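Local coordinates for protein amine oxidase (PDB 3PGB) that probably oxidises primary amines to aldehydes, releasing ammonia and hydrogen peroxide, with the help of copper and a topaquinone cofactor built from its own chain, at residues A[208-211]-A[215-218]; A[578-583]-A[600-605]; A[616-621]-A[688-693]. One frame throughout, in Å; residues are numbered along the deposited sequence.

Contact 1. Residues A[208-211]-A[215-218]; sequences NGTA and ENDT. With NAG (2-acetamido-2-deoxy-beta-D-glucopyranose), chain G.
The side chain of T218 lies against the backbone of G209 and T210. Its OG1 comes within 3.0 Å of G209 CA. The two segments fold back on each other in the loop between helix 200-207 and strand 219-223. This loop carries an N-glycosylation sequon, N216-D217-T218.

Two hydrogen bonds close the loop. The amide T210 N donates to T218 OG1 at 3.2 Å, with a bent angle of 147°. In return, T218 N donates to T210 O, also at 3.2 Å. T218 OG1 can reach the facing backbone because it sits between its own N and carbonyl carbon (chi1 55°). T210 O also has a CA-H...O contact with D217 CA at 3.6 Å, so one carbonyl meets two successive residues.

The carboxylate of D217 approaches A211, with OD2 3.9 Å from A211 CA. Its polar partners are backbone amides of the turn: OD1 accepts from L212 N and L214 N, and OD2 from G213 N. This ties down the residues that join the two segments. The T210 side chain also touches T203 and L204 of helix 200-207.

The sugar adds a further link between the segments. N216 ND2 is bonded covalently to C1 of the N-acetylglucosamine. The acetamido nitrogen of the sugar turns back to the other segment: N2 donates to T210 OG1 at 2.9 Å.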
loop_
_atom_site.group_PDB
_atom_site.type_symbol
_atom_site.label_atom_id
_atom_site.label_comp_id
_atom_site.label_asym_id
_atom_site.label_seq_id
_atom_site.Cartn_x
_atom_site.Cartn_y
_atom_site.Cartn_z
ATOM N N ASN A 208 -40.143 -21.304 7.797
ATOM C CA ASN A 208 -41.425 -20.617 7.533
ATOM C C ASN A 208 -41.478 -19.997 6.135
ATOM O O ASN A 208 -41.962 -18.883 5.970
ATOM C CB ASN A 208 -41.721 -19.546 8.604
ATOM C CG ASN A 208 -41.976 -20.138 9.989
ATOM O OD1 ASN A 208 -42.320 -21.315 10.126
ATOM N ND2 ASN A 208 -41.818 -19.317 11.024
ATOM N N GLY A 209 -40.984 -20.722 5.132
ATOM C CA GLY A 209 -40.911 -20.195 3.770
ATOM C C GLY A 209 -41.183 -21.187 2.654
ATOM O O GLY A 209 -41.207 -22.395 2.871
ATOM N N THR A 210 -41.409 -20.657 1.455
ATOM C CA THR A 210 -41.586 -21.471 0.258
ATOM C C THR A 210 -40.981 -20.772 -0.954
ATOM O O THR A 210 -40.963 -19.542 -1.028
ATOM C CB THR A 210 -43.082 -21.742 -0.054
ATOM O OG1 THR A 210 -43.804 -20.504 -0.079
ATOM C CG2 THR A 210 -43.710 -22.670 0.972
ATOM N N ALA A 211 -40.479 -21.575 -1.891
ATOM C CA ALA A 211 -40.128 -21.115 -3.235
ATOM C C ALA A 211 -40.928 -21.939 -4.244
ATOM O O ALA A 211 -40.618 -23.106 -4.488
ATOM C CB ALA A 211 -38.632 -21.266 -3.486
ATOM N N GLU A 215 -46.177 -14.888 -6.019
ATOM C CA GLU A 215 -45.972 -13.609 -5.335
ATOM C C GLU A 215 -45.663 -13.812 -3.851
ATOM O O GLU A 215 -44.869 -13.065 -3.277
ATOM C CB GLU A 215 -47.206 -12.710 -5.480
ATOM N N ASN A 216 -46.273 -14.824 -3.232
ATOM C CA ASN A 216 -46.041 -15.094 -1.807
ATOM C C ASN A 216 -44.678 -15.742 -1.469
ATOM O O ASN A 216 -44.401 -16.001 -0.293
ATOM C CB ASN A 216 -47.204 -15.914 -1.209
ATOM C CG ASN A 216 -47.134 -17.397 -1.547
ATOM O OD1 ASN A 216 -46.364 -17.818 -2.417
ATOM N ND2 ASN A 216 -47.951 -18.200 -0.848
ATOM N N ASP A 217 -43.845 -16.000 -2.484
ATOM C CA ASP A 217 -42.503 -16.574 -2.279
ATOM C C ASP A 217 -41.693 -15.782 -1.257
ATOM O O ASP A 217 -41.549 -14.568 -1.381
ATOM C CB ASP A 217 -41.704 -16.617 -3.594
ATOM C CG ASP A 217 -42.058 -17.808 -4.479
ATOM O OD1 ASP A 217 -43.083 -18.487 -4.233
ATOM O OD2 ASP A 217 -41.302 -18.065 -5.447
ATOM N N THR A 218 -41.177 -16.486 -0.252
ATOM C CA THR A 218 -40.261 -15.916 0.735
ATOM C C THR A 218 -38.842 -16.498 0.614
ATOM O O THR A 218 -37.924 -16.041 1.296
ATOM C CB THR A 218 -40.767 -16.172 2.161
ATOM O OG1 THR A 218 -40.985 -17.578 2.340
ATOM C CG2 THR A 218 -42.062 -15.419 2.413
HETATM C C1 NAG G . -48.033 -19.638 -1.009
HETATM C C2 NAG G . -47.761 -20.194 0.386
HETATM C C3 NAG G . -47.812 -21.723 0.367
HETATM C C4 NAG G . -49.095 -22.237 -0.299
HETATM C C5 NAG G . -49.375 -21.494 -1.616
HETATM C C6 NAG G . -50.721 -21.892 -2.237
HETATM C C7 NAG G . -46.238 -19.284 2.115
HETATM C C8 NAG G . -44.834 -18.845 2.423
HETATM N N2 NAG G . -46.468 -19.728 0.868
HETATM O O3 NAG G . -47.709 -22.221 1.687
HETATM O O4 NAG G . -48.996 -23.631 -0.533
HETATM O O5 NAG G . -49.312 -20.082 -1.434
HETATM O O6 NAG G . -51.804 -21.608 -1.370
HETATM O O7 NAG G . -47.088 -19.220 3.003
#

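Contact 2. Residues A[578-583]-A[600-605]; sequences RSFIHS and HVVNQD. With NAG (2-acetamido-2-deoxy-beta-D-glucopyranose), chain C.
F580 and Q604 meet as a flat stack of ring on amide, their planes 19° apart. The side-chain amide lies over one face of the phenyl ring, displaced toward its rim. Its oxygen comes closest, with Q604 OE1 3.4 Å from F580 CZ. The amide carbon follows: Q604 CD is 3.7 Å from F580 CE1. An extended chain beyond CG (chi2 -176°) carries the Q604 amide out to the ring.

V602 meets the same ring differently. Its CG2 is at the edge, near the ring plane, 4.4 Å from F580 CE1. Strands 570-580 and 597-603 of the copper amine oxidase catalytic domain both pair with strand 548-562, so F580, V602 and Q604 bridge across the strand between them.

Next to the stack, N603 OD1 accepts from D605 N at 2.8 Å, an Asx turn where the backbone changes direction. D605 OD1 in turn accepts from O6 of a glycan N-acetylglucosamine at the domain surface.

Between the segments the amide-ring stack and the apolar touch of V602 carry the contact, without hydrogen bonds. The polar end of Q604 is held from outside, its NE2 donating to T550 OG1 and N684 OD1. Two acceptors on one nitrogen probably fix the amide plane, and with it the stack on F580.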
loop_
_atom_site.group_PDB
_atom_site.type_symbol
_atom_site.label_atom_id
_atom_site.label_comp_id
_atom_site.label_asym_id
_atom_site.label_seq_id
_atom_site.Cartn_x
_atom_site.Cartn_y
_atom_site.Cartn_z
ATOM N N ARG A 578 21.643 -10.080 -11.495
ATOM C CA ARG A 578 20.950 -9.658 -12.713
ATOM C C ARG A 578 20.798 -10.768 -13.738
ATOM O O ARG A 578 21.735 -11.523 -13.990
ATOM C CB ARG A 578 21.676 -8.495 -13.360
ATOM C CG ARG A 578 21.892 -7.347 -12.423
ATOM C CD ARG A 578 21.878 -6.046 -13.161
ATOM N NE ARG A 578 22.729 -5.062 -12.519
ATOM C CZ ARG A 578 22.964 -3.855 -13.013
ATOM N NH1 ARG A 578 22.390 -3.474 -14.157
ATOM N NH2 ARG A 578 23.771 -3.026 -12.358
ATOM N N SER A 579 19.612 -10.839 -14.335
ATOM C CA SER A 579 19.324 -11.798 -15.387
ATOM C C SER A 579 18.192 -11.273 -16.253
ATOM O O SER A 579 17.289 -10.597 -15.756
ATOM C CB SER A 579 18.924 -13.149 -14.786
ATOM O OG SER A 579 17.656 -13.078 -14.148
ATOM N N PHE A 580 18.241 -11.591 -17.543
ATOM C CA PHE A 580 17.154 -11.267 -18.457
ATOM C C PHE A 580 16.301 -12.506 -18.685
ATOM O O PHE A 580 16.833 -13.608 -18.799
ATOM C CB PHE A 580 17.710 -10.792 -19.797
ATOM C CG PHE A 580 18.503 -9.520 -19.715
ATOM C CD1 PHE A 580 17.861 -8.295 -19.577
ATOM C CD2 PHE A 580 19.887 -9.542 -19.800
ATOM C CE1 PHE A 580 18.591 -7.107 -19.512
ATOM C CE2 PHE A 580 20.629 -8.360 -19.737
ATOM C CZ PHE A 580 19.978 -7.140 -19.591
ATOM N N ILE A 581 14.984 -12.337 -18.741
ATOM C CA ILE A 581 14.103 -13.421 -19.169
ATOM C C ILE A 581 14.322 -13.610 -20.666
ATOM O O ILE A 581 14.143 -12.678 -21.442
ATOM C CB ILE A 581 12.622 -13.121 -18.867
ATOM C CG1 ILE A 581 12.382 -13.148 -17.357
ATOM C CG2 ILE A 581 11.713 -14.138 -19.555
ATOM C CD1 ILE A 581 10.947 -12.875 -16.956
ATOM N N HIS A 582 14.741 -14.805 -21.064
ATOM C CA HIS A 582 15.113 -15.064 -22.456
ATOM C C HIS A 582 13.945 -15.538 -23.305
ATOM O O HIS A 582 13.908 -15.290 -24.513
ATOM C CB HIS A 582 16.208 -16.126 -22.525
ATOM C CG HIS A 582 17.492 -15.706 -21.892
ATOM N ND1 HIS A 582 18.237 -14.644 -22.359
ATOM C CD2 HIS A 582 18.173 -16.211 -20.838
ATOM C CE1 HIS A 582 19.320 -14.510 -21.614
ATOM N NE2 HIS A 582 19.305 -15.448 -20.684
ATOM N N SER A 583 13.000 -16.226 -22.672
ATOM C CA SER A 583 11.979 -16.959 -23.394
ATOM C C SER A 583 10.695 -17.097 -22.579
ATOM O O SER A 583 10.701 -16.959 -21.356
ATOM C CB SER A 583 12.546 -18.336 -23.785
ATOM O OG SER A 583 11.730 -19.408 -23.339
ATOM N N HIS A 600 11.850 -5.466 -13.969
ATOM C CA HIS A 600 11.983 -4.284 -14.820
ATOM C C HIS A 600 11.607 -4.602 -16.262
ATOM O O HIS A 600 11.981 -5.644 -16.782
ATOM C CB HIS A 600 13.429 -3.775 -14.824
ATOM C CG HIS A 600 13.978 -3.452 -13.471
ATOM N ND1 HIS A 600 15.319 -3.233 -13.257
ATOM C CD2 HIS A 600 13.377 -3.309 -12.266
ATOM C CE1 HIS A 600 15.522 -2.959 -11.982
ATOM N NE2 HIS A 600 14.361 -3.004 -11.355
ATOM N N VAL A 601 10.888 -3.693 -16.914
ATOM C CA VAL A 601 10.615 -3.813 -18.341
ATOM C C VAL A 601 11.512 -2.803 -19.022
ATOM O O VAL A 601 11.293 -1.604 -18.887
ATOM C CB VAL A 601 9.128 -3.532 -18.686
ATOM C CG1 VAL A 601 8.890 -3.707 -20.177
ATOM C CG2 VAL A 601 8.223 -4.451 -17.906
ATOM N N VAL A 602 12.532 -3.283 -19.730
ATOM C CA VAL A 602 13.590 -2.412 -20.254
ATOM C C VAL A 602 13.773 -2.542 -21.763
ATOM O O VAL A 602 13.252 -3.464 -22.389
ATOM C CB VAL A 602 14.958 -2.710 -19.588
ATOM C CG1 VAL A 602 14.827 -2.755 -18.079
ATOM C CG2 VAL A 602 15.539 -4.008 -20.111
ATOM N N ASN A 603 14.518 -1.605 -22.338
ATOM C CA ASN A 603 14.927 -1.686 -23.734
ATOM C C ASN A 603 16.445 -1.701 -23.795
ATOM O O ASN A 603 17.096 -0.674 -23.586
ATOM C CB ASN A 603 14.366 -0.518 -24.544
ATOM C CG ASN A 603 14.677 -0.631 -26.025
ATOM O OD1 ASN A 603 15.640 -1.282 -26.421
ATOM N ND2 ASN A 603 13.863 0.011 -26.849
ATOM N N GLN A 604 17.002 -2.876 -24.079
ATOM C CA GLN A 604 18.448 -3.058 -24.104
ATOM C C GLN A 604 19.130 -2.282 -25.221
ATOM O O GLN A 604 20.315 -2.010 -25.139
ATOM C CB GLN A 604 18.799 -4.534 -24.240
ATOM C CG GLN A 604 18.389 -5.397 -23.070
ATOM C CD GLN A 604 18.862 -6.824 -23.240
ATOM O OE1 GLN A 604 20.031 -7.133 -22.998
ATOM N NE2 GLN A 604 17.957 -7.706 -23.670
ATOM N N ASP A 605 18.382 -1.938 -26.264
ATOM C CA ASP A 605 18.929 -1.203 -27.407
ATOM C C ASP A 605 18.904 0.309 -27.199
ATOM O O ASP A 605 19.400 1.057 -28.046
ATOM C CB ASP A 605 18.163 -1.571 -28.681
ATOM C CG ASP A 605 18.300 -3.046 -29.039
ATOM O OD1 ASP A 605 19.237 -3.693 -28.526
ATOM O OD2 ASP A 605 17.478 -3.557 -29.837
HETATM C C1 NAG C . 19.404 -10.231 -26.895
HETATM C C2 NAG C . 20.410 -10.889 -27.823
HETATM C C3 NAG C . 21.730 -10.142 -27.676
HETATM C C4 NAG C . 21.557 -8.667 -28.029
HETATM C C5 NAG C . 20.321 -8.054 -27.365
HETATM C C6 NAG C . 19.870 -6.841 -28.161
HETATM C C7 NAG C . 20.562 -13.292 -28.355
HETATM C C8 NAG C . 20.750 -14.677 -27.799
HETATM N N2 NAG C . 20.571 -12.291 -27.467
HETATM O O3 NAG C . 22.692 -10.727 -28.520
HETATM O O4 NAG C . 22.698 -7.945 -27.593
HETATM O O5 NAG C . 19.190 -8.896 -27.289
HETATM O O6 NAG C . 20.418 -5.708 -27.546
HETATM O O7 NAG C . 20.416 -13.133 -29.568
#

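Contact 3. Residues A[616-621]-A[688-693]; sequences YRILPS and LVVWLN. With CA (calcium ion), chain F.
I618 meets V690 and L692 across the interior of the enzyme domain. The direct contact is entirely apolar. All three side chains start toward the opposite segment, and all three are buried. I618 CD1 and V690 CG1 meet tip to tip at 3.8 Å. I618 reaches this far because its longer branch is extended (chi2 177°). Its other branch serves the second partner: I618 CG2 is 4.0 Å from L692 CD1 and equally close to CD2, so this one methyl meets both methyl branches of the leucine. The I618 and L692 side chains lie at a slant to each other. The backbones stay well apart, with 9.4 Å between I618 CA and L692 CA, so the two segments meet through side chains. F542 also touches I618.

The polar interactions serve other partners. On the reverse side of strand 686-698, W691 NE1 bonds to T649 OG1. The N693 amide is held by W641 O, Y644 O and N537.

Metal binding sits at the start of segment 688-693. L688 O binds the calcium ion at 2.4 Å. A water binds the same ion at 2.5 Å and accepts from L688 N at 3.1 Å. D541, F542 O, D543 and D687 complete a six-ligand site. Amide and carbonyl of one residue thus both serve the coordination shell, directly or through water.

Strand 686-698 runs on from this calcium site to H698, a copper ligand. Strands 613-619 and 686-698 face each other through their side chains, as in the large antiparallel beta sandwich of the copper amine oxidase catalytic domain.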
loop_
_atom_site.group_PDB
_atom_site.type_symbol
_atom_site.label_atom_id
_atom_site.label_comp_id
_atom_site.label_asym_id
_atom_site.label_seq_id
_atom_site.Cartn_x
_atom_site.Cartn_y
_atom_site.Cartn_z
ATOM N N TYR A 616 11.194 0.558 -16.909
ATOM C CA TYR A 616 10.215 0.840 -15.852
ATOM C C TYR A 616 10.114 -0.343 -14.895
ATOM O O TYR A 616 9.947 -1.480 -15.336
ATOM C CB TYR A 616 8.832 1.100 -16.467
ATOM C CG TYR A 616 8.537 2.544 -16.805
ATOM C CD1 TYR A 616 9.092 3.143 -17.929
ATOM C CD2 TYR A 616 7.682 3.305 -16.011
ATOM C CE1 TYR A 616 8.810 4.476 -18.251
ATOM C CE2 TYR A 616 7.395 4.633 -16.321
ATOM C CZ TYR A 616 7.963 5.210 -17.440
ATOM O OH TYR A 616 7.695 6.518 -17.749
ATOM N N ARG A 617 10.220 -0.086 -13.592
ATOM C CA ARG A 617 10.058 -1.140 -12.590
ATOM C C ARG A 617 8.577 -1.375 -12.377
ATOM O O ARG A 617 7.809 -0.425 -12.315
ATOM C CB ARG A 617 10.743 -0.789 -11.249
ATOM C CG ARG A 617 10.139 -1.505 -10.022
ATOM C CD ARG A 617 11.163 -2.060 -9.050
ATOM N NE ARG A 617 11.562 -1.107 -8.019
ATOM C CZ ARG A 617 11.458 -1.296 -6.699
ATOM N NH1 ARG A 617 10.949 -2.416 -6.189
ATOM N NH2 ARG A 617 11.881 -0.344 -5.872
ATOM N N ILE A 618 8.191 -2.645 -12.283
ATOM C CA ILE A 618 6.849 -3.015 -11.866
ATOM C C ILE A 618 6.959 -3.571 -10.451
ATOM O O ILE A 618 7.734 -4.494 -10.201
ATOM C CB ILE A 618 6.224 -4.074 -12.799
ATOM C CG1 ILE A 618 6.180 -3.555 -14.239
ATOM C CG2 ILE A 618 4.831 -4.448 -12.308
ATOM C CD1 ILE A 618 5.652 -4.552 -15.243
ATOM N N LEU A 619 6.204 -3.000 -9.521
ATOM C CA LEU A 619 6.229 -3.461 -8.139
ATOM C C LEU A 619 4.826 -3.477 -7.545
ATOM O O LEU A 619 4.021 -2.600 -7.846
ATOM C CB LEU A 619 7.152 -2.580 -7.288
ATOM C CG LEU A 619 6.836 -1.086 -7.150
ATOM C CD1 LEU A 619 7.530 -0.526 -5.929
ATOM C CD2 LEU A 619 7.238 -0.306 -8.399
ATOM N N PRO A 620 4.530 -4.479 -6.703
ATOM C CA PRO A 620 3.253 -4.512 -6.001
ATOM C C PRO A 620 3.244 -3.509 -4.852
ATOM O O PRO A 620 3.633 -3.838 -3.736
ATOM C CB PRO A 620 3.181 -5.949 -5.478
ATOM C CG PRO A 620 4.594 -6.330 -5.266
ATOM C CD PRO A 620 5.392 -5.614 -6.329
ATOM N N SER A 621 2.800 -2.294 -5.130
ATOM C CA SER A 621 2.805 -1.230 -4.131
ATOM C C SER A 621 1.828 -1.483 -2.985
ATOM O O SER A 621 2.139 -1.187 -1.828
ATOM C CB SER A 621 2.492 0.118 -4.787
ATOM O OG SER A 621 3.659 0.629 -5.409
ATOM N N LEU A 688 6.860 -7.383 -26.058
ATOM C CA LEU A 688 6.311 -8.214 -24.987
ATOM C C LEU A 688 5.082 -7.569 -24.360
ATOM O O LEU A 688 4.865 -6.358 -24.482
ATOM C CB LEU A 688 7.382 -8.524 -23.926
ATOM C CG LEU A 688 8.249 -7.382 -23.394
ATOM C CD1 LEU A 688 7.438 -6.464 -22.486
ATOM C CD2 LEU A 688 9.480 -7.930 -22.660
ATOM N N VAL A 689 4.268 -8.400 -23.717
ATOM C CA VAL A 689 3.128 -7.945 -22.939
ATOM C C VAL A 689 3.289 -8.499 -21.534
ATOM O O VAL A 689 3.518 -9.698 -21.357
ATOM C CB VAL A 689 1.805 -8.462 -23.526
ATOM C CG1 VAL A 689 0.625 -7.976 -22.695
ATOM C CG2 VAL A 689 1.661 -8.027 -24.954
ATOM N N VAL A 690 3.192 -7.629 -20.535
ATOM C CA VAL A 690 3.223 -8.056 -19.148
ATOM C C VAL A 690 1.785 -8.181 -18.657
ATOM O O VAL A 690 1.028 -7.220 -18.694
ATOM C CB VAL A 690 4.005 -7.070 -18.282
ATOM C CG1 VAL A 690 4.081 -7.568 -16.840
ATOM C CG2 VAL A 690 5.396 -6.867 -18.858
ATOM N N TRP A 691 1.420 -9.388 -18.231
ATOM C CA TRP A 691 0.100 -9.676 -17.682
ATOM C C TRP A 691 0.209 -9.731 -16.155
ATOM O O TRP A 691 0.914 -10.577 -15.616
ATOM C CB TRP A 691 -0.420 -11.016 -18.222
ATOM C CG TRP A 691 -0.383 -11.137 -19.714
ATOM C CD1 TRP A 691 0.659 -11.576 -20.475
ATOM C CD2 TRP A 691 -1.437 -10.822 -20.630
ATOM N NE1 TRP A 691 0.323 -11.550 -21.807
ATOM C CE2 TRP A 691 -0.959 -11.091 -21.928
ATOM C CE3 TRP A 691 -2.738 -10.338 -20.479
ATOM C CZ2 TRP A 691 -1.738 -10.892 -23.069
ATOM C CZ3 TRP A 691 -3.510 -10.143 -21.614
ATOM C CH2 TRP A 691 -3.008 -10.422 -22.891
ATOM N N LEU A 692 -0.490 -8.829 -15.468
ATOM C CA LEU A 692 -0.362 -8.680 -14.013
ATOM C C LEU A 692 -1.644 -9.046 -13.295
ATOM O O LEU A 692 -2.730 -8.644 -13.722
ATOM C CB LEU A 692 -0.030 -7.232 -13.654
ATOM C CG LEU A 692 1.262 -6.667 -14.218
ATOM C CD1 LEU A 692 1.305 -5.177 -13.949
ATOM C CD2 LEU A 692 2.475 -7.386 -13.622
ATOM N N ASN A 693 -1.517 -9.791 -12.198
ATOM C CA ASN A 693 -2.648 -10.054 -11.316
ATOM C C ASN A 693 -2.636 -9.149 -10.089
ATOM O O ASN A 693 -1.639 -9.077 -9.366
ATOM C CB ASN A 693 -2.672 -11.517 -10.867
ATOM C CG ASN A 693 -3.243 -12.450 -11.923
ATOM O OD1 ASN A 693 -4.145 -12.079 -12.675
ATOM N ND2 ASN A 693 -2.727 -13.670 -11.972
HETATM CA CA CA F . 5.049 -4.314 -25.740
HETATM O O HOH W 1 7.537 -4.451 -25.343
#

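Contacts 2 and 3 adjoin, with centres 13 Å apart. Strands 597-603 and 613-619 are neighbours in one sheet, where V601 N probably bonds to Y616 O at 2.9 Å. V602 serves contact 2, while the next-door V601 turns to I618 and V690 of contact 3, its CG2 3.7 Å from I618 CD1. Contact 3 includes a ligand of the calcium ion; the V602 side chain of contact 2 is about 12 Å from that same ion. Contact 1 is remote, its centre 62 Å from that of contact 2 and 50 Å from that of contact 3, across the centre of the chain. It lies away from the copper and topaquinone site. Contacts 1 and 2 each meet a glycan.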